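Side-chain contacts in penicillin-binding protein 2B (Streptococcus pneumoniae, PDB 2WAD), which probably acts as a transpeptidase that cross-links the peptides of adjacent glycan strands in cell-wall peptidoglycan during peripheral synthesis, and binds penicillin: residues 345-350 with 355-360; 602-607 with 661-666; 607-612 with 672-677; 634-639 with 645-650. All blocks are in the same frame, centred on the assembly; numbering follows the deposited sequence.

In the fold
All four contacts belong to the transpeptidase domain and gather round one antiparallel sheet. Contacts 1 and 4 are hairpins of that sheet, with centres about 9 Å apart, and strands 342-348 and 645-650 are neighbours in it. Contacts 2 and 3 fasten the loop before strand 613-616 to opposite ends of the C-terminal helix 661-676; their centres are about 12 Å apart and they share Gly-607. Along the chain, contact 4 is nested inside the loops closed by contacts 2 and 3. The inferred acyl-ester serine, Ser-386, has its side chain about 9 Å from that of Val-635 in contact 4 and about 11 Å from that of Pro-663 in contact 2.

Contact 1 of 4, residues 345-350 with 355-360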
loop_
_atom_site.group_PDB
_atom_site.type_symbol
_atom_site.label_atom_id
_atom_site.label_comp_id
_atom_site.label_asym_id
_atom_site.label_seq_id
_atom_site.Cartn_x
_atom_site.Cartn_y
_atom_site.Cartn_z
ATOM N N ALA A 345 1.210 -3.229 14.572
ATOM C CA ALA A 345 1.115 -4.674 14.621
ATOM C C ALA A 345 0.678 -5.138 13.251
ATOM O O ALA A 345 -0.192 -4.525 12.651
ATOM C CB ALA A 345 0.089 -5.142 15.655
ATOM N N VAL A 346 1.267 -6.232 12.787
ATOM C CA VAL A 346 0.898 -6.852 11.523
ATOM C C VAL A 346 0.843 -8.336 11.850
ATOM O O VAL A 346 1.767 -8.889 12.460
ATOM C CB VAL A 346 1.982 -6.638 10.398
ATOM C CG1 VAL A 346 1.688 -7.525 9.171
ATOM C CG2 VAL A 346 2.042 -5.197 9.942
ATOM N N ALA A 347 -0.268 -8.960 11.487
ATOM C CA ALA A 347 -0.437 -10.398 11.643
ATOM C C ALA A 347 -0.539 -11.016 10.255
ATOM O O ALA A 347 -1.296 -10.518 9.408
ATOM C CB ALA A 347 -1.766 -10.687 12.423
ATOM N N LEU A 348 0.155 -12.134 10.050
ATOM C CA LEU A 348 0.136 -12.848 8.762
ATOM C C LEU A 348 -0.147 -14.340 8.956
ATOM O O LEU A 348 0.207 -14.900 9.996
ATOM C CB LEU A 348 1.514 -12.743 8.095
ATOM C CG LEU A 348 2.130 -11.369 7.811
ATOM C CD1 LEU A 348 3.512 -11.504 7.153
ATOM C CD2 LEU A 348 1.220 -10.530 6.940
ATOM N N ASN A 349 -0.773 -14.972 7.965
ATOM C CA ASN A 349 -0.896 -16.424 7.897
ATOM C C ASN A 349 0.431 -16.878 7.288
ATOM O O ASN A 349 0.705 -16.560 6.128
ATOM C CB ASN A 349 -2.068 -16.775 6.970
ATOM C CG ASN A 349 -2.273 -18.279 6.762
ATOM O OD1 ASN A 349 -1.340 -19.083 6.834
ATOM N ND2 ASN A 349 -3.515 -18.653 6.473
ATOM N N PRO A 350 1.267 -17.581 8.069
ATOM C CA PRO A 350 2.618 -17.989 7.633
ATOM C C PRO A 350 2.590 -19.115 6.592
ATOM O O PRO A 350 3.632 -19.419 5.988
ATOM C CB PRO A 350 3.249 -18.563 8.911
ATOM C CG PRO A 350 1.979 -19.107 9.702
ATOM C CD PRO A 350 0.925 -18.076 9.418
ATOM N N VAL A 355 -2.738 -11.630 4.616
ATOM C CA VAL A 355 -2.631 -10.601 5.651
ATOM C C VAL A 355 -3.853 -10.668 6.558
ATOM O O VAL A 355 -4.975 -10.507 6.090
ATOM C CB VAL A 355 -2.443 -9.173 5.077
ATOM C CG1 VAL A 355 -2.662 -8.113 6.175
ATOM C CG2 VAL A 355 -1.022 -9.007 4.507
ATOM N N LEU A 356 -3.646 -10.968 7.839
ATOM C CA LEU A 356 -4.765 -11.078 8.789
ATOM C C LEU A 356 -5.169 -9.706 9.323
ATOM O O LEU A 356 -6.355 -9.434 9.481
ATOM C CB LEU A 356 -4.410 -12.021 9.944
ATOM C CG LEU A 356 -3.993 -13.405 9.429
ATOM C CD1 LEU A 356 -3.451 -14.248 10.580
ATOM C CD2 LEU A 356 -5.152 -14.083 8.635
ATOM N N SER A 357 -4.187 -8.844 9.574
ATOM C CA SER A 357 -4.441 -7.434 9.851
ATOM C C SER A 357 -3.133 -6.667 9.834
ATOM O O SER A 357 -2.075 -7.237 10.088
ATOM C CB SER A 357 -5.108 -7.223 11.216
ATOM O OG SER A 357 -4.167 -7.533 12.216
ATOM N N MET A 358 -3.250 -5.378 9.538
ATOM C CA MET A 358 -2.174 -4.414 9.520
ATOM C C MET A 358 -2.716 -3.197 10.266
ATOM O O MET A 358 -3.494 -2.445 9.696
ATOM C CB MET A 358 -1.925 -3.893 8.090
ATOM C CG MET A 358 -2.159 -4.849 6.968
ATOM S SD MET A 358 -2.187 -4.174 5.291
ATOM C CE MET A 358 -1.021 -2.785 5.325
ATOM N N SER A 359 -2.259 -2.955 11.491
ATOM C CA SER A 359 -2.860 -1.942 12.352
ATOM C C SER A 359 -1.770 -1.002 12.810
ATOM O O SER A 359 -0.665 -1.448 13.134
ATOM C CB SER A 359 -3.433 -2.599 13.620
ATOM O OG SER A 359 -4.720 -3.152 13.391
ATOM N N GLY A 360 -2.094 0.281 12.917
ATOM C CA GLY A 360 -1.117 1.221 13.439
ATOM C C GLY A 360 -1.798 2.390 14.122
ATOM O O GLY A 360 -2.886 2.813 13.727
#
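Ala-345 and Ser-359 form a hydrogen-bonded pair of two antiparallel strands, whose segments 345-348 and 355-360 run at 176° to each other, their axes approaching to 4.7 Å. These two residues exchange backbone bonds in both directions, the one from Ser-359 N to Ala-345 O measuring 2.8 Å. Ala-347 N continues the pattern with a 2.9 Å bond to Ser-357 O, but the carbonyl of Ala-347 then serves two donors. Leu-356 N reaches Ala-347 O at 2.9 Å along a bent path (145° at the hydrogen), while the bond from Ser-357 N to Ala-347 O is weak. Two residues facing one make this a classic beta bulge, set near the turn of a hairpin that supplies two strands to the antiparallel sheet of the transpeptidase domain. The bulge turns Leu-356 toward the partner strand: its CB rests 3.9 Å from Ala-347 CB. With CG beside the backbone N (chi1 -56°), Leu-356 reaches toward the Leu-348 end of the partner strand, its CD1 3.7 Å from Leu-348 C. Beyond the bulge, Leu-348 pairs with Val-355, and the two side chains cross obliquely, CD2 of the leucine lying 3.6 Å from CG2 of the valine. They share a face with Val-346 and Met-358, and helix 525-536 packs there, its Ala-529 touching both Val-346 and Leu-348. Ala-345, Ala-347, Ser-357 and Ser-359 point to the opposite face. Helix 314-334 covers that side, where Ser-359 OG is hydrogen-bonded to Asp-321 OD2 and Ser-357 packs on Phe-316.

Contact 2 of 4, residues 602-607 with 661-666; sequences RAFSDG and VGPAIA. Unlike the reference sequence in segment 602-607: Asp-606 (reference Asn). Unlike the reference sequence in segment 661-666: Ala-664 (reference Ser).
Phe-604 lays one face of its ring against Pro-663, joining the loop 602-607 to the first part of the C-terminal helix 661-676 in the transpeptidase domain. The two side chains cross at about a right angle. Pro-663 CB sits 3.9 Å from the centroid of the Phe-604 ring and only 14° off the ring normal, which identifies a CH-pi contact over the face. The edge of the same ring is used differently: Ala-666 CB lies near the ring plane, 3.8 Å from Phe-604 CE1. Pro-663 and Ala-666 are three residues apart, so the phenyl group meets two residues about one helical turn apart, one over its face and one at its edge. The CB of Phe-604 is directed to the side of the helix rather than at it; the first torsion (chi1 -79°), which sets CG beside the backbone N and opposite the carbonyl carbon, then swings the ring across to the helix. Ala-603 adds a looser apolar touch, its CB lying 4.2 Å from Pro-663 CB. No hydrogen bond links the two segments, so the contact between them is apolar; just beyond, Ala-603 O accepts a bond from Arg-667 NH1. Phe-604 also packs on Val-591 of helix 578-593 and on Ala-634 and Ala-636 of strand 634-638, so the ring is packed among two helices and that strand. Phe-604 CE1 approaches Pro-663 CA to 3.5 Å, and Phe-604 CD1 lies 3.6 Å from Pro-663 O.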
loop_
_atom_site.group_PDB
_atom_site.type_symbol
_atom_site.label_atom_id
_atom_site.label_comp_id
_atom_site.label_asym_id
_atom_site.label_seq_id
_atom_site.Cartn_x
_atom_site.Cartn_y
_atom_site.Cartn_z
ATOM N N ARG A 602 8.212 -15.354 29.212
ATOM C CA ARG A 602 7.060 -16.035 29.807
ATOM C C ARG A 602 5.753 -15.240 29.702
ATOM O O ARG A 602 4.660 -15.820 29.726
ATOM C CB ARG A 602 7.357 -16.460 31.265
ATOM C CG ARG A 602 8.356 -17.630 31.363
ATOM C CD ARG A 602 8.656 -17.990 32.819
ATOM N NE ARG A 602 9.370 -16.906 33.486
ATOM C CZ ARG A 602 10.636 -16.976 33.892
ATOM N NH1 ARG A 602 11.344 -18.088 33.732
ATOM N NH2 ARG A 602 11.206 -15.926 34.465
ATOM N N ALA A 603 5.827 -13.917 29.554
ATOM C CA ALA A 603 4.584 -13.167 29.326
ATOM C C ALA A 603 3.769 -13.622 28.107
ATOM O O ALA A 603 2.534 -13.466 28.109
ATOM C CB ALA A 603 4.817 -11.644 29.304
ATOM N N PHE A 604 4.449 -14.178 27.099
ATOM C CA PHE A 604 3.804 -14.773 25.912
ATOM C C PHE A 604 2.802 -15.882 26.280
ATOM O O PHE A 604 1.777 -16.013 25.624
ATOM C CB PHE A 604 4.814 -15.426 24.941
ATOM C CG PHE A 604 5.548 -14.467 24.038
ATOM C CD1 PHE A 604 4.854 -13.608 23.204
ATOM C CD2 PHE A 604 6.941 -14.462 24.001
ATOM C CE1 PHE A 604 5.511 -12.726 22.353
ATOM C CE2 PHE A 604 7.628 -13.588 23.136
ATOM C CZ PHE A 604 6.909 -12.711 22.313
ATOM N N SER A 605 3.142 -16.713 27.263
ATOM C CA SER A 605 2.338 -17.898 27.598
ATOM C C SER A 605 1.282 -17.618 28.660
ATOM O O SER A 605 0.385 -18.433 28.849
ATOM C CB SER A 605 3.217 -19.028 28.133
ATOM O OG SER A 605 4.354 -19.228 27.324
ATOM N N ASP A 606 1.388 -16.476 29.334
ATOM C CA ASP A 606 0.524 -16.149 30.477
ATOM C C ASP A 606 -0.906 -15.823 30.044
ATOM O O ASP A 606 -1.208 -14.688 29.660
ATOM C CB ASP A 606 1.127 -14.987 31.275
ATOM C CG ASP A 606 0.326 -14.637 32.526
ATOM O OD1 ASP A 606 -0.702 -15.296 32.815
ATOM O OD2 ASP A 606 0.739 -13.687 33.232
ATOM N N GLY A 607 -1.784 -16.819 30.111
ATOM C CA GLY A 607 -3.136 -16.684 29.578
ATOM C C GLY A 607 -3.243 -17.013 28.091
ATOM O O GLY A 607 -4.260 -16.731 27.459
ATOM N N VAL A 661 5.161 -4.557 27.615
ATOM C CA VAL A 661 3.862 -4.889 27.023
ATOM C C VAL A 661 3.950 -5.524 25.637
ATOM O O VAL A 661 2.953 -6.027 25.132
ATOM C CB VAL A 661 2.917 -3.671 26.999
ATOM C CG1 VAL A 661 2.754 -3.084 28.425
ATOM C CG2 VAL A 661 3.434 -2.583 26.055
ATOM N N GLY A 662 5.136 -5.552 25.038
ATOM C CA GLY A 662 5.272 -6.078 23.677
ATOM C C GLY A 662 4.753 -7.498 23.530
ATOM O O GLY A 662 3.857 -7.748 22.746
ATOM N N PRO A 663 5.323 -8.441 24.278
ATOM C CA PRO A 663 4.873 -9.832 24.276
ATOM C C PRO A 663 3.393 -9.971 24.632
ATOM O O PRO A 663 2.711 -10.844 24.093
ATOM C CB PRO A 663 5.722 -10.474 25.383
ATOM C CG PRO A 663 6.975 -9.597 25.453
ATOM C CD PRO A 663 6.543 -8.227 25.091
ATOM N N ALA A 664 2.880 -9.101 25.503
ATOM C CA ALA A 664 1.487 -9.222 25.958
ATOM C C ALA A 664 0.546 -8.787 24.839
ATOM O O ALA A 664 -0.516 -9.380 24.620
ATOM C CB ALA A 664 1.249 -8.389 27.229
ATOM N N ILE A 665 0.933 -7.752 24.110
ATOM C CA ILE A 665 0.162 -7.365 22.926
ATOM C C ILE A 665 0.151 -8.489 21.890
ATOM O O ILE A 665 -0.916 -8.886 21.428
ATOM C CB ILE A 665 0.658 -6.043 22.301
ATOM C CG1 ILE A 665 0.481 -4.894 23.302
ATOM C CG2 ILE A 665 -0.117 -5.744 21.020
ATOM C CD1 ILE A 665 1.342 -3.672 22.985
ATOM N N ALA A 666 1.330 -9.028 21.575
ATOM C CA ALA A 666 1.465 -10.158 20.646
ATOM C C ALA A 666 0.571 -11.342 21.051
ATOM O O ALA A 666 -0.138 -11.938 20.241
ATOM C CB ALA A 666 2.960 -10.603 20.557
#

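Contact 3 of 4, residues 607-612 with 672-677. Unlike the reference sequence in segment 607-612: Thr-609 (reference Leu). Unlike the reference sequence in segment 672-677: Asn-674 (reference Gln), Gln-675 (reference Lys), His-676 (reference Tyr). With ZN (zinc ion), chain F.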
loop_
_atom_site.group_PDB
_atom_site.type_symbol
_atom_site.label_atom_id
_atom_site.label_comp_id
_atom_site.label_asym_id
_atom_site.label_seq_id
_atom_site.Cartn_x
_atom_site.Cartn_y
_atom_site.Cartn_z
ATOM N N GLY A 607 -1.784 -16.819 30.111
ATOM C CA GLY A 607 -3.136 -16.684 29.578
ATOM C C GLY A 607 -3.243 -17.013 28.091
ATOM O O GLY A 607 -4.260 -16.731 27.459
ATOM N N ALA A 608 -2.201 -17.630 27.541
ATOM C CA ALA A 608 -2.201 -18.138 26.165
ATOM C C ALA A 608 -3.153 -19.314 25.938
ATOM O O ALA A 608 -3.058 -20.322 26.645
ATOM C CB ALA A 608 -0.790 -18.539 25.756
ATOM N N THR A 609 -4.037 -19.200 24.940
ATOM C CA THR A 609 -5.017 -20.253 24.649
ATOM C C THR A 609 -4.501 -21.299 23.652
ATOM O O THR A 609 -5.121 -22.347 23.473
ATOM C CB THR A 609 -6.393 -19.690 24.190
ATOM O OG1 THR A 609 -6.273 -19.045 22.912
ATOM C CG2 THR A 609 -6.928 -18.692 25.184
ATOM N N VAL A 610 -3.376 -21.000 23.000
ATOM C CA VAL A 610 -2.603 -21.971 22.224
ATOM C C VAL A 610 -1.140 -21.771 22.591
ATOM O O VAL A 610 -0.771 -20.717 23.115
ATOM C CB VAL A 610 -2.712 -21.753 20.679
ATOM C CG1 VAL A 610 -4.051 -22.249 20.140
ATOM C CG2 VAL A 610 -2.444 -20.296 20.311
ATOM N N SER A 611 -0.322 -22.782 22.311
ATOM C CA SER A 611 1.114 -22.706 22.525
ATOM C C SER A 611 1.745 -21.668 21.590
ATOM O O SER A 611 1.606 -21.753 20.375
ATOM C CB SER A 611 1.738 -24.075 22.281
ATOM O OG SER A 611 3.152 -23.996 22.386
ATOM N N ILE A 612 2.443 -20.704 22.179
ATOM C CA ILE A 612 3.041 -19.568 21.498
ATOM C C ILE A 612 4.566 -19.644 21.602
ATOM O O ILE A 612 5.110 -19.914 22.686
ATOM C CB ILE A 612 2.556 -18.242 22.143
ATOM C CG1 ILE A 612 1.043 -18.106 21.950
ATOM C CG2 ILE A 612 3.283 -17.061 21.514
ATOM C CD1 ILE A 612 0.452 -16.853 22.465
ATOM N N LEU A 672 -6.878 -13.305 20.315
ATOM C CA LEU A 672 -8.027 -12.718 19.611
ATOM C C LEU A 672 -8.305 -13.503 18.346
ATOM O O LEU A 672 -9.449 -13.844 18.043
ATOM C CB LEU A 672 -7.816 -11.243 19.285
ATOM C CG LEU A 672 -8.150 -10.242 20.398
ATOM C CD1 LEU A 672 -7.546 -8.861 20.150
ATOM C CD2 LEU A 672 -9.663 -10.142 20.677
ATOM N N TYR A 673 -7.239 -13.818 17.618
ATOM C CA TYR A 673 -7.368 -14.594 16.390
ATOM C C TYR A 673 -7.901 -16.004 16.597
ATOM O O TYR A 673 -8.726 -16.478 15.806
ATOM C CB TYR A 673 -6.029 -14.690 15.661
ATOM C CG TYR A 673 -6.187 -15.289 14.284
ATOM C CD1 TYR A 673 -6.872 -14.605 13.285
ATOM C CD2 TYR A 673 -5.672 -16.543 13.985
ATOM C CE1 TYR A 673 -7.040 -15.160 12.013
ATOM C CE2 TYR A 673 -5.802 -17.085 12.720
ATOM C CZ TYR A 673 -6.487 -16.389 11.737
ATOM O OH TYR A 673 -6.643 -16.936 10.490
ATOM N N ASN A 674 -7.390 -16.679 17.623
ATOM C CA ASN A 674 -7.847 -18.024 17.982
ATOM C C ASN A 674 -9.337 -18.111 18.317
ATOM O O ASN A 674 -10.016 -19.029 17.889
ATOM C CB ASN A 674 -7.046 -18.618 19.139
ATOM C CG ASN A 674 -7.296 -20.109 19.286
ATOM O OD1 ASN A 674 -7.377 -20.826 18.287
ATOM N ND2 ASN A 674 -7.436 -20.583 20.522
ATOM N N GLN A 675 -9.836 -17.149 19.081
ATOM C CA GLN A 675 -11.267 -16.959 19.263
ATOM C C GLN A 675 -11.965 -16.884 17.899
ATOM O O GLN A 675 -12.945 -17.579 17.646
ATOM C CB GLN A 675 -11.471 -15.639 20.017
ATOM C CG GLN A 675 -12.612 -15.629 21.001
ATOM C CD GLN A 675 -12.635 -14.380 21.870
ATOM O OE1 GLN A 675 -11.585 -13.875 22.277
ATOM N NE2 GLN A 675 -13.838 -13.884 22.164
ATOM N N HIS A 676 -11.446 -16.039 17.012
ATOM C CA HIS A 676 -12.115 -15.690 15.759
ATOM C C HIS A 676 -12.013 -16.772 14.673
ATOM O O HIS A 676 -12.885 -16.898 13.822
ATOM C CB HIS A 676 -11.590 -14.344 15.255
ATOM C CG HIS A 676 -11.976 -14.044 13.843
ATOM N ND1 HIS A 676 -13.160 -13.418 13.511
ATOM C CD2 HIS A 676 -11.342 -14.303 12.674
ATOM C CE1 HIS A 676 -13.233 -13.294 12.197
ATOM N NE2 HIS A 676 -12.144 -13.821 11.666
ATOM N N HIS A 677 -10.972 -17.591 14.759
ATOM C CA HIS A 677 -10.660 -18.618 13.773
ATOM C C HIS A 677 -9.919 -19.702 14.551
ATOM O O HIS A 677 -8.685 -19.743 14.543
ATOM C CB HIS A 677 -9.761 -18.004 12.685
ATOM C CG HIS A 677 -9.075 -19.004 11.809
ATOM N ND1 HIS A 677 -9.529 -19.329 10.547
ATOM C CD2 HIS A 677 -7.945 -19.726 12.001
ATOM C CE1 HIS A 677 -8.716 -20.220 10.007
ATOM N NE2 HIS A 677 -7.750 -20.483 10.870
HETATM ZN ZN ZN F . -14.368 -12.580 15.395
#
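The last turn of the C-terminal helix 661-676 meets the loop leading into strand 613-616 through Asn-674, which bonds to Thr-609 and rests on Val-610. Asn-674 ND2 donates to Thr-609 OG1 over 3.1 Å, with 152° at the hydrogen. The hydroxyl oxygen stands 19° out of the amide plane. With CG anti to the backbone N (chi1 -166°), the asparagine sends its amide from the helix toward the loop. The other end of that amide is also engaged, because OD1 accepts a bond from Met-679 N; with both polar atoms bound, the amide's rotation is well defined. Val-610 arrives from the opposite direction, its CG1 lying 3.8 Å from Asn-674 ND2 and 4.0 Å from Asn-674 CG, an apolar flank to the polar pair. One turn earlier, Asn-671 bonds the same loop at Thr-609 N and Gly-607 O. At the helix end, His-676 ND1 binds a zinc ion at 2.4 Å. His-677, the first residue to leave the helical course, places its ring so that Tyr-673 OH lies 3.4 Å above the plane of the His-677 ring, over its centre. Val-610 packs on Ala-638 of strand 634-638, whereas Leu-672 and Tyr-673 meet Phe-316 of helix 314-334, the tyrosine ring edge-to-face, so the helix end lies between the loop and that helix.

Contact 4 of 4, residues 634-639 with 645-650; sequences AVAYAP and IAVAVV
Ala-634, Ala-636 and Ala-638 pair with Val-649, Val-647 and Ile-645 as the three hydrogen-bonded pairs of an antiparallel hairpin, six bonds in all. Val-647 N to Ala-636 O is short, 2.8 Å, with 160° at the hydrogen; at the turn, Ala-638 N to Ile-645 O and Ile-645 N to Ala-638 O both measure 3.1 Å. Val-635 CA also makes a CA-H contact with Val-647 O at 3.2 Å. The non-hydrogen-bonded pairs look outward for their backbone bonds, Val-635 to Lys-615 and Tyr-637 to Ser-613 on one flank, Ala-646 to Leu-348 and Ala-648 to Val-346 on the other. The side chains of these four share one face; the six hydrogen-bonded residues take the other. Val-647 CG1, set between the backbone N and the carbonyl carbon (chi1 63°), meets Ala-636 CB at 3.9 Å; on the first face Val-635 CG1 lies 4.2 Å from Ala-648 CB. Lys-615, which Val-635 touches, probably belongs to the KTG motif of this family. The hairpin sits between strands 613-616 and 342-348, with Val-635 and Tyr-637 on Val-532 of helix 525-536, and Ala-636, Ala-638 and Val-647 on Ile-670 of helix 661-676.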
loop_
_atom_site.group_PDB
_atom_site.type_symbol
_atom_site.label_atom_id
_atom_site.label_comp_id
_atom_site.label_asym_id
_atom_site.label_seq_id
_atom_site.Cartn_x
_atom_site.Cartn_y
_atom_site.Cartn_z
ATOM N N ALA A 634 8.204 -7.160 19.693
ATOM C CA ALA A 634 8.041 -8.598 19.925
ATOM C C ALA A 634 7.593 -9.248 18.618
ATOM O O ALA A 634 6.861 -8.641 17.858
ATOM C CB ALA A 634 6.985 -8.854 21.026
ATOM N N VAL A 635 8.030 -10.480 18.371
ATOM C CA VAL A 635 7.513 -11.294 17.271
ATOM C C VAL A 635 7.092 -12.653 17.852
ATOM O O VAL A 635 7.669 -13.105 18.830
ATOM C CB VAL A 635 8.578 -11.482 16.139
ATOM C CG1 VAL A 635 8.955 -10.153 15.514
ATOM C CG2 VAL A 635 9.842 -12.165 16.657
ATOM N N ALA A 636 6.087 -13.299 17.269
ATOM C CA ALA A 636 5.571 -14.562 17.791
ATOM C C ALA A 636 4.858 -15.337 16.688
ATOM O O ALA A 636 4.375 -14.743 15.727
ATOM C CB ALA A 636 4.571 -14.288 18.948
ATOM N N TYR A 637 4.746 -16.652 16.844
ATOM C CA TYR A 637 3.817 -17.444 16.029
ATOM C C TYR A 637 3.139 -18.535 16.858
ATOM O O TYR A 637 3.551 -18.806 17.990
ATOM C CB TYR A 637 4.519 -18.055 14.815
ATOM C CG TYR A 637 5.689 -18.954 15.158
ATOM C CD1 TYR A 637 5.504 -20.288 15.511
ATOM C CD2 TYR A 637 6.991 -18.450 15.168
ATOM C CE1 TYR A 637 6.600 -21.105 15.846
ATOM C CE2 TYR A 637 8.080 -19.258 15.467
ATOM C CZ TYR A 637 7.876 -20.578 15.825
ATOM O OH TYR A 637 8.979 -21.348 16.149
ATOM N N ALA A 638 2.105 -19.153 16.290
ATOM C CA ALA A 638 1.263 -20.113 17.002
ATOM C C ALA A 638 0.266 -20.749 16.039
ATOM O O ALA A 638 -0.111 -20.157 15.032
ATOM C CB ALA A 638 0.488 -19.417 18.151
ATOM N N PRO A 639 -0.194 -21.964 16.359
ATOM C CA PRO A 639 0.362 -22.696 17.487
ATOM C C PRO A 639 1.760 -23.236 17.205
ATOM O O PRO A 639 2.129 -23.473 16.051
ATOM C CB PRO A 639 -0.636 -23.837 17.715
ATOM C CG PRO A 639 -1.686 -23.729 16.672
ATOM C CD PRO A 639 -1.531 -22.429 15.946
ATOM N N ILE A 645 -0.680 -18.436 12.571
ATOM C CA ILE A 645 -0.536 -16.983 12.647
ATOM C C ILE A 645 0.891 -16.628 13.084
ATOM O O ILE A 645 1.482 -17.272 13.957
ATOM C CB ILE A 645 -1.583 -16.371 13.619
ATOM C CG1 ILE A 645 -1.419 -14.859 13.710
ATOM C CG2 ILE A 645 -1.441 -16.995 15.014
ATOM C CD1 ILE A 645 -2.580 -14.100 14.358
ATOM N N ALA A 646 1.441 -15.582 12.481
ATOM C CA ALA A 646 2.735 -15.017 12.884
ATOM C C ALA A 646 2.476 -13.537 13.065
ATOM O O ALA A 646 1.770 -12.964 12.240
ATOM C CB ALA A 646 3.741 -15.217 11.771
ATOM N N VAL A 647 3.017 -12.922 14.114
ATOM C CA VAL A 647 2.688 -11.534 14.413
ATOM C C VAL A 647 3.934 -10.733 14.801
ATOM O O VAL A 647 4.807 -11.266 15.474
ATOM C CB VAL A 647 1.620 -11.436 15.528
ATOM C CG1 VAL A 647 2.157 -12.016 16.843
ATOM C CG2 VAL A 647 1.196 -9.966 15.737
ATOM N N ALA A 648 4.008 -9.464 14.381
ATOM C CA ALA A 648 5.037 -8.541 14.810
ATOM C C ALA A 648 4.408 -7.350 15.488
ATOM O O ALA A 648 3.457 -6.755 14.982
ATOM C CB ALA A 648 5.854 -8.007 13.625
ATOM N N VAL A 649 5.024 -6.938 16.583
ATOM C CA VAL A 649 4.509 -5.804 17.329
ATOM C C VAL A 649 5.673 -4.863 17.508
ATOM O O VAL A 649 6.745 -5.287 17.927
ATOM C CB VAL A 649 3.920 -6.210 18.713
ATOM C CG1 VAL A 649 3.638 -4.931 19.533
ATOM C CG2 VAL A 649 2.648 -7.060 18.518
ATOM N N VAL A 650 5.460 -3.605 17.149
ATOM C CA VAL A 650 6.544 -2.632 17.143
ATOM C C VAL A 650 6.068 -1.464 17.991
ATOM O O VAL A 650 5.078 -0.821 17.668
ATOM C CB VAL A 650 6.881 -2.161 15.694
ATOM C CG1 VAL A 650 7.950 -1.082 15.721
ATOM C CG2 VAL A 650 7.343 -3.382 14.828
#